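Local coordinates for protein polyketide synthase PksJ (Bacillus subtilis subsp. subtilis, PDB 4J1Q) that catalyses stereoselective, NADPH-dependent alpha- and beta-ketoreduction as the ketoreductase domain of the bacillaene polyketide assembly line, at residues I154-H157 with L158-D162; S237-S240 with E241-N245. One frame throughout, in Å; residues are numbered along the deposited sequence.

Contact 1 of 2, residues I154-H157 with L158-D162; sequences IDLH and LKLKD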
loop_
_atom_site.group_PDB
_atom_site.type_symbol
_atom_site.label_atom_id
_atom_site.label_comp_id
_atom_site.label_asym_id
_atom_site.label_seq_id
_atom_site.Cartn_x
_atom_site.Cartn_y
_atom_site.Cartn_z
ATOM N N ILE A 154 -19.095 -8.413 23.327
ATOM C CA ILE A 154 -19.006 -7.531 24.489
ATOM C C ILE A 154 -17.938 -8.023 25.455
ATOM O O ILE A 154 -17.921 -7.660 26.629
ATOM C CB ILE A 154 -20.364 -7.376 25.210
ATOM C CG1 ILE A 154 -21.288 -6.442 24.420
ATOM C CG2 ILE A 154 -20.163 -6.831 26.615
ATOM C CD1 ILE A 154 -22.076 -7.126 23.317
ATOM N N ASP A 155 -17.044 -8.854 24.936
ATOM C CA ASP A 155 -15.841 -9.232 25.647
ATOM C C ASP A 155 -14.703 -8.284 25.254
ATOM O O ASP A 155 -13.537 -8.518 25.568
ATOM C CB ASP A 155 -15.473 -10.669 25.288
ATOM C CG ASP A 155 -14.217 -11.128 25.974
ATOM O OD1 ASP A 155 -13.764 -10.429 26.907
ATOM O OD2 ASP A 155 -13.693 -12.191 25.588
ATOM N N LEU A 156 -15.055 -7.235 24.523
ATOM C CA LEU A 156 -14.075 -6.497 23.739
ATOM C C LEU A 156 -12.993 -5.833 24.603
ATOM O O LEU A 156 -11.797 -5.931 24.309
ATOM C CB LEU A 156 -14.783 -5.461 22.872
ATOM C CG LEU A 156 -13.889 -4.583 22.010
ATOM C CD1 LEU A 156 -12.991 -5.449 21.128
ATOM C CD2 LEU A 156 -14.761 -3.655 21.177
ATOM N N HIS A 157 -13.424 -5.176 25.676
ATOM C CA HIS A 157 -12.545 -4.337 26.491
ATOM C C HIS A 157 -11.355 -5.064 27.072
ATOM O O HIS A 157 -10.259 -4.505 27.150
ATOM C CB HIS A 157 -13.341 -3.638 27.595
ATOM C CG HIS A 157 -14.129 -4.590 28.474
ATOM N ND1 HIS A 157 -13.546 -5.354 29.418
ATOM C CD2 HIS A 157 -15.495 -4.878 28.525
ATOM C CE1 HIS A 157 -14.481 -6.100 30.031
ATOM N NE2 HIS A 157 -15.672 -5.810 29.483
ATOM N N LEU A 158 -11.554 -6.303 27.513
ATOM C CA LEU A 158 -10.450 -7.118 28.039
ATOM C C LEU A 158 -9.394 -7.411 26.964
ATOM O O LEU A 158 -8.188 -7.368 27.220
ATOM C CB LEU A 158 -10.975 -8.425 28.655
ATOM C CG LEU A 158 -11.882 -8.286 29.888
ATOM C CD1 LEU A 158 -12.442 -9.627 30.337
ATOM C CD2 LEU A 158 -11.154 -7.614 31.042
ATOM N N LYS A 159 -9.852 -7.681 25.749
ATOM C CA LYS A 159 -8.925 -7.929 24.650
ATOM C C LYS A 159 -8.058 -6.706 24.394
ATOM O O LYS A 159 -6.832 -6.798 24.321
ATOM C CB LYS A 159 -9.685 -8.306 23.382
ATOM C CG LYS A 159 -10.101 -9.761 23.336
ATOM C CD LYS A 159 -11.519 -9.913 22.823
ATOM C CE LYS A 159 -12.039 -11.317 23.109
ATOM N NZ LYS A 159 -11.317 -12.349 22.317
ATOM N N LEU A 160 -8.703 -5.557 24.238
ATOM C CA LEU A 160 -7.976 -4.326 23.972
ATOM C C LEU A 160 -6.983 -4.108 25.097
ATOM O O LEU A 160 -5.790 -3.864 24.847
ATOM C CB LEU A 160 -8.930 -3.137 23.888
ATOM C CG LEU A 160 -9.968 -3.197 22.765
ATOM C CD1 LEU A 160 -10.784 -1.919 22.742
ATOM C CD2 LEU A 160 -9.285 -3.402 21.429
ATOM N N LYS A 161 -7.480 -4.252 26.333
ATOM C CA LYS A 161 -6.637 -4.241 27.509
ATOM C C LYS A 161 -5.556 -5.315 27.435
ATOM O O LYS A 161 -4.379 -5.045 27.693
ATOM C CB LYS A 161 -7.471 -4.408 28.791
ATOM C CG LYS A 161 -8.434 -3.267 29.062
ATOM C CD LYS A 161 -9.260 -3.492 30.322
ATOM C CE LYS A 161 -10.214 -2.325 30.552
ATOM N NZ LYS A 161 -11.012 -2.440 31.800
ATOM N N ASP A 162 -5.942 -6.526 27.063
ATOM C CA ASP A 162 -4.961 -7.600 26.894
ATOM C C ASP A 162 -3.982 -7.342 25.708
ATOM O O ASP A 162 -2.776 -7.616 25.798
ATOM C CB ASP A 162 -5.663 -8.955 26.752
ATOM C CG ASP A 162 -5.962 -9.614 28.109
ATOM O OD1 ASP A 162 -6.202 -8.882 29.097
ATOM O OD2 ASP A 162 -5.932 -10.871 28.198
#

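Contact 2 of 2, residues S237-S240 with E241-N245; sequences SVLS and EDKEN. With NDP (NADPH dihydro-nicotinamide-adenine-dinucleotide phosphate), chain B.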
loop_
_atom_site.group_PDB
_atom_site.type_symbol
_atom_site.label_atom_id
_atom_site.label_comp_id
_atom_site.label_asym_id
_atom_site.label_seq_id
_atom_site.Cartn_x
_atom_site.Cartn_y
_atom_site.Cartn_z
ATOM N N SER A 237 2.554 15.238 -16.199
ATOM C CA SER A 237 3.417 16.186 -16.884
ATOM C C SER A 237 3.289 16.028 -18.394
ATOM O O SER A 237 3.082 14.926 -18.892
ATOM C CB SER A 237 4.867 15.949 -16.493
ATOM O OG SER A 237 5.080 16.270 -15.152
ATOM N N VAL A 238 3.378 17.146 -19.103
ATOM C CA VAL A 238 3.888 17.170 -20.468
ATOM C C VAL A 238 5.255 16.491 -20.567
ATOM O O VAL A 238 6.132 16.749 -19.759
ATOM C CB VAL A 238 3.994 18.632 -20.971
ATOM C CG1 VAL A 238 4.592 18.682 -22.375
ATOM C CG2 VAL A 238 2.621 19.284 -20.953
ATOM N N LEU A 239 5.446 15.662 -21.576
ATOM C CA LEU A 239 6.724 14.990 -21.789
ATOM C C LEU A 239 7.827 15.974 -22.104
ATOM O O LEU A 239 7.674 16.796 -23.005
ATOM C CB LEU A 239 6.614 13.992 -22.945
ATOM C CG LEU A 239 5.973 12.643 -22.643
ATOM C CD1 LEU A 239 6.164 11.683 -23.808
ATOM C CD2 LEU A 239 6.506 12.034 -21.354
ATOM N N SER A 240 8.960 15.836 -21.421
ATOM C CA SER A 240 10.187 16.503 -21.856
ATOM C C SER A 240 10.755 15.811 -23.094
ATOM O O SER A 240 10.250 14.765 -23.509
ATOM C CB SER A 240 11.224 16.524 -20.735
ATOM O OG SER A 240 11.542 15.210 -20.319
ATOM N N GLU A 241 11.783 16.410 -23.693
ATOM C CA GLU A 241 12.349 15.897 -24.939
ATOM C C GLU A 241 12.913 14.495 -24.745
ATOM O O GLU A 241 12.662 13.592 -25.545
ATOM C CB GLU A 241 13.448 16.831 -25.450
ATOM C CG GLU A 241 12.951 18.209 -25.862
ATOM C CD GLU A 241 14.079 19.119 -26.317
ATOM O OE1 GLU A 241 14.961 19.407 -25.483
ATOM O OE2 GLU A 241 14.097 19.524 -27.505
ATOM N N ASP A 242 13.676 14.327 -23.671
ATOM C CA ASP A 242 14.411 13.092 -23.434
ATOM C C ASP A 242 13.448 11.936 -23.219
ATOM O O ASP A 242 13.649 10.837 -23.744
ATOM C CB ASP A 242 15.355 13.254 -22.237
ATOM C CG ASP A 242 16.475 14.253 -22.512
ATOM O OD1 ASP A 242 16.736 14.536 -23.696
ATOM O OD2 ASP A 242 17.097 14.759 -21.558
ATOM N N LYS A 243 12.351 12.222 -22.528
ATOM C CA LYS A 243 11.299 11.236 -22.342
ATOM C C LYS A 243 10.761 10.749 -23.681
ATOM O O LYS A 243 10.655 9.549 -23.914
ATOM C CB LYS A 243 10.172 11.793 -21.473
ATOM C CG LYS A 243 10.525 11.895 -19.999
ATOM C CD LYS A 243 10.623 10.522 -19.350
ATOM C CE LYS A 243 11.370 10.565 -18.019
ATOM N NZ LYS A 243 10.618 11.285 -16.952
ATOM N N GLU A 244 10.441 11.684 -24.566
ATOM C CA GLU A 244 10.010 11.330 -25.912
ATOM C C GLU A 244 11.118 10.576 -26.637
ATOM O O GLU A 244 10.860 9.617 -27.372
ATOM C CB GLU A 244 9.609 12.585 -26.691
ATOM C CG GLU A 244 9.063 12.311 -28.086
ATOM C CD GLU A 244 7.754 11.546 -28.066
ATOM O OE1 GLU A 244 7.131 11.461 -26.985
ATOM O OE2 GLU A 244 7.346 11.032 -29.130
ATOM N N ASN A 245 12.356 11.000 -26.404
ATOM C CA ASN A 245 13.521 10.324 -26.965
ATOM C C ASN A 245 13.686 8.926 -26.401
ATOM O O ASN A 245 13.900 7.965 -27.146
ATOM C CB ASN A 245 14.784 11.141 -26.710
ATOM C CG ASN A 245 14.910 12.315 -27.654
ATOM O OD1 ASN A 245 14.674 12.181 -28.852
ATOM N ND2 ASN A 245 15.244 13.479 -27.116
HETATM P PA NDP B . 8.677 8.226 -10.111
HETATM O O1A NDP B . 8.330 9.445 -9.249
HETATM O O2A NDP B . 9.796 8.204 -11.105
HETATM O O5B NDP B . 7.342 7.716 -10.823
HETATM C C5B NDP B . 6.056 8.138 -10.361
HETATM C C4B NDP B . 5.334 8.670 -11.588
HETATM O O4B NDP B . 3.967 8.900 -11.241
HETATM C C3B NDP B . 5.886 10.034 -11.972
HETATM O O3B NDP B . 6.318 9.864 -13.351
HETATM C C2B NDP B . 4.701 10.992 -11.882
HETATM O O2B NDP B . 4.612 11.812 -13.087
HETATM C C1B NDP B . 3.489 10.078 -11.883
HETATM N N9A NDP B . 2.430 10.710 -11.041
HETATM C C8A NDP B . 2.590 11.295 -9.800
HETATM N N7A NDP B . 1.344 11.745 -9.383
HETATM C C5A NDP B . 0.398 11.374 -10.355
HETATM C C6A NDP B . -0.977 11.553 -10.487
HETATM N N6A NDP B . -1.720 12.235 -9.556
HETATM N N1A NDP B . -1.611 11.065 -11.592
HETATM C C2A NDP B . -0.911 10.444 -12.573
HETATM N N3A NDP B . 0.428 10.301 -12.481
HETATM C C4A NDP B . 1.104 10.720 -11.366
HETATM O O3 NDP B . 8.867 6.991 -9.090
HETATM P PN NDP B . 9.169 5.514 -9.627
HETATM O O1N NDP B . 10.526 5.193 -9.006
HETATM O O2N NDP B . 8.839 5.381 -11.102
HETATM O O5D NDP B . 8.060 4.659 -8.821
HETATM C C5D NDP B . 7.007 3.932 -9.469
HETATM C C4D NDP B . 6.041 3.428 -8.371
HETATM O O4D NDP B . 6.692 2.381 -7.619
HETATM C C3D NDP B . 5.717 4.541 -7.365
HETATM O O3D NDP B . 4.314 4.512 -7.008
HETATM C C2D NDP B . 6.594 4.228 -6.192
HETATM O O2D NDP B . 5.931 4.638 -4.992
HETATM C C1D NDP B . 6.806 2.708 -6.250
HETATM N N1N NDP B . 8.126 2.329 -5.728
HETATM C C2N NDP B . 9.278 2.711 -6.351
HETATM C C3N NDP B . 10.546 2.392 -5.813
HETATM C C7N NDP B . 11.822 2.819 -6.542
HETATM O O7N NDP B . 12.886 2.262 -6.239
HETATM N N7N NDP B . 11.803 3.844 -7.427
HETATM C C4N NDP B . 10.631 1.715 -4.568
HETATM C C5N NDP B . 9.424 1.361 -3.932
HETATM C C6N NDP B . 8.189 1.696 -4.540
HETATM P P2B NDP B . 3.925 13.280 -13.069
HETATM O O1X NDP B . 4.636 13.968 -11.883
HETATM O O2X NDP B . 4.259 13.728 -14.486
HETATM O O3X NDP B . 2.446 13.066 -12.822
#

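Contact 1 of 2, residues I154-H157 with L158-D162
L158 lies alongside the imidazole of H157, the two side chains running the same way. Its CG comes to 3.4 Å from CE1 of H157 and is as near to ND1, and CD2 reaches the same part of the ring. H157 has its CG tucked between the backbone N and the carbonyl carbon (chi1 55°), which sets the ring beside the following residue; beyond the segment the ring also meets that of H65, the two planes nearly parallel. From the other branch of L158, CD1 approaches OD1 of D155 at 3.8 Å, where the side chains cross at about a right angle.

K159 turns back over D155. The bend at chi2 brings its CE to 3.1 Å from OD2 of D155, and a second bend at chi4 sets NZ, 4.0 Å from that same oxygen and beyond salt-bridge range. The opposite charges may still attract weakly. D155 holds the N-cap position of helix 156-164, yet its carboxylate makes no capping bond. Its CG stands anti to the backbone N (chi1 179°), which lays the carboxylate against CD1 of L158 and CE of K159.

The helix connects strand 140-147 to strand 171-175 in a beta-alpha-beta unit, and L160 belongs to its buried side. CG of L160 packs 4.1 Å from CD1 of L156; L156 also touches I147 and L160 touches I145, both on strand 140-147. The amide N of L160 donates to O of L156 (3.1 Å), an i to i+4 bond at the start of the helix.

One residue on, K161 N makes the next such bond, to O of H157 at 2.9 Å. The K161 side chain starts out past that same carbonyl oxygen, then runs extended beyond CG until its CE lies 4.5 Å from CB of H157.

Contact 2 of 2, residues S237-S240 with E241-N245
The segment leading into this contact belongs to the NADPH pocket of the Rossmann-fold ketoreductase domain: S237, in the loop that leaves strand 230-234, binds the phosphate on the 2' oxygen of the adenosine ribose. Two donors of S237 converge on one phosphate oxygen, the backbone N at 2.8 Å from O2X of NDP and the side-chain OG also at 2.8 Å from O2X. The hydroxyl, anti to its own carbonyl carbon (chi1 -68°), lies beside the backbone N and can share that oxygen with it. A group that marks NADPH off from NADH is thus held directly by this loop.

After L239 the chain reaches S240, the N-cap of helix 241-252. Its OG makes no capping bond; it lies 3.5 Å from CG of K243. The carbonyl O of S240 accepts the first-turn bond from N of E244, 3.3 Å long but nearly straight (169°).

L239 is directed at the helix and divides its two methyls between K243 and E244 of the first turn. CD2 sits 3.7 Å from CB of K243, the side chains crossing at about a right angle. Beyond CG, K243 leads away from the loop, and its NZ bonds to O of A211. The other methyl, CD1 of L239, comes to 3.3 Å from OE1 of E244.

Overall arrangement
From the N terminus, the chain reaches contact 1 first, where a loop after strand 140-147 turns into helix 156-164, which in turn leads to strand 171-175. Contact 1 closes before contact 2 opens, so the two follow in series and neither nest nor cross. Contact 2 comes much later, after strands 171-175, 178-186 and 204-208, helix 213-226 and strand 230-234, within the KR domain. Contact 1 covers the start of helix 156-164; contact 2 joins a loop beside the cofactor to the first turn of helix 241-252. Their centres are about 57 Å apart, on opposite sides of the chain's centre, and their nearest atoms remain about 44 Å from each other.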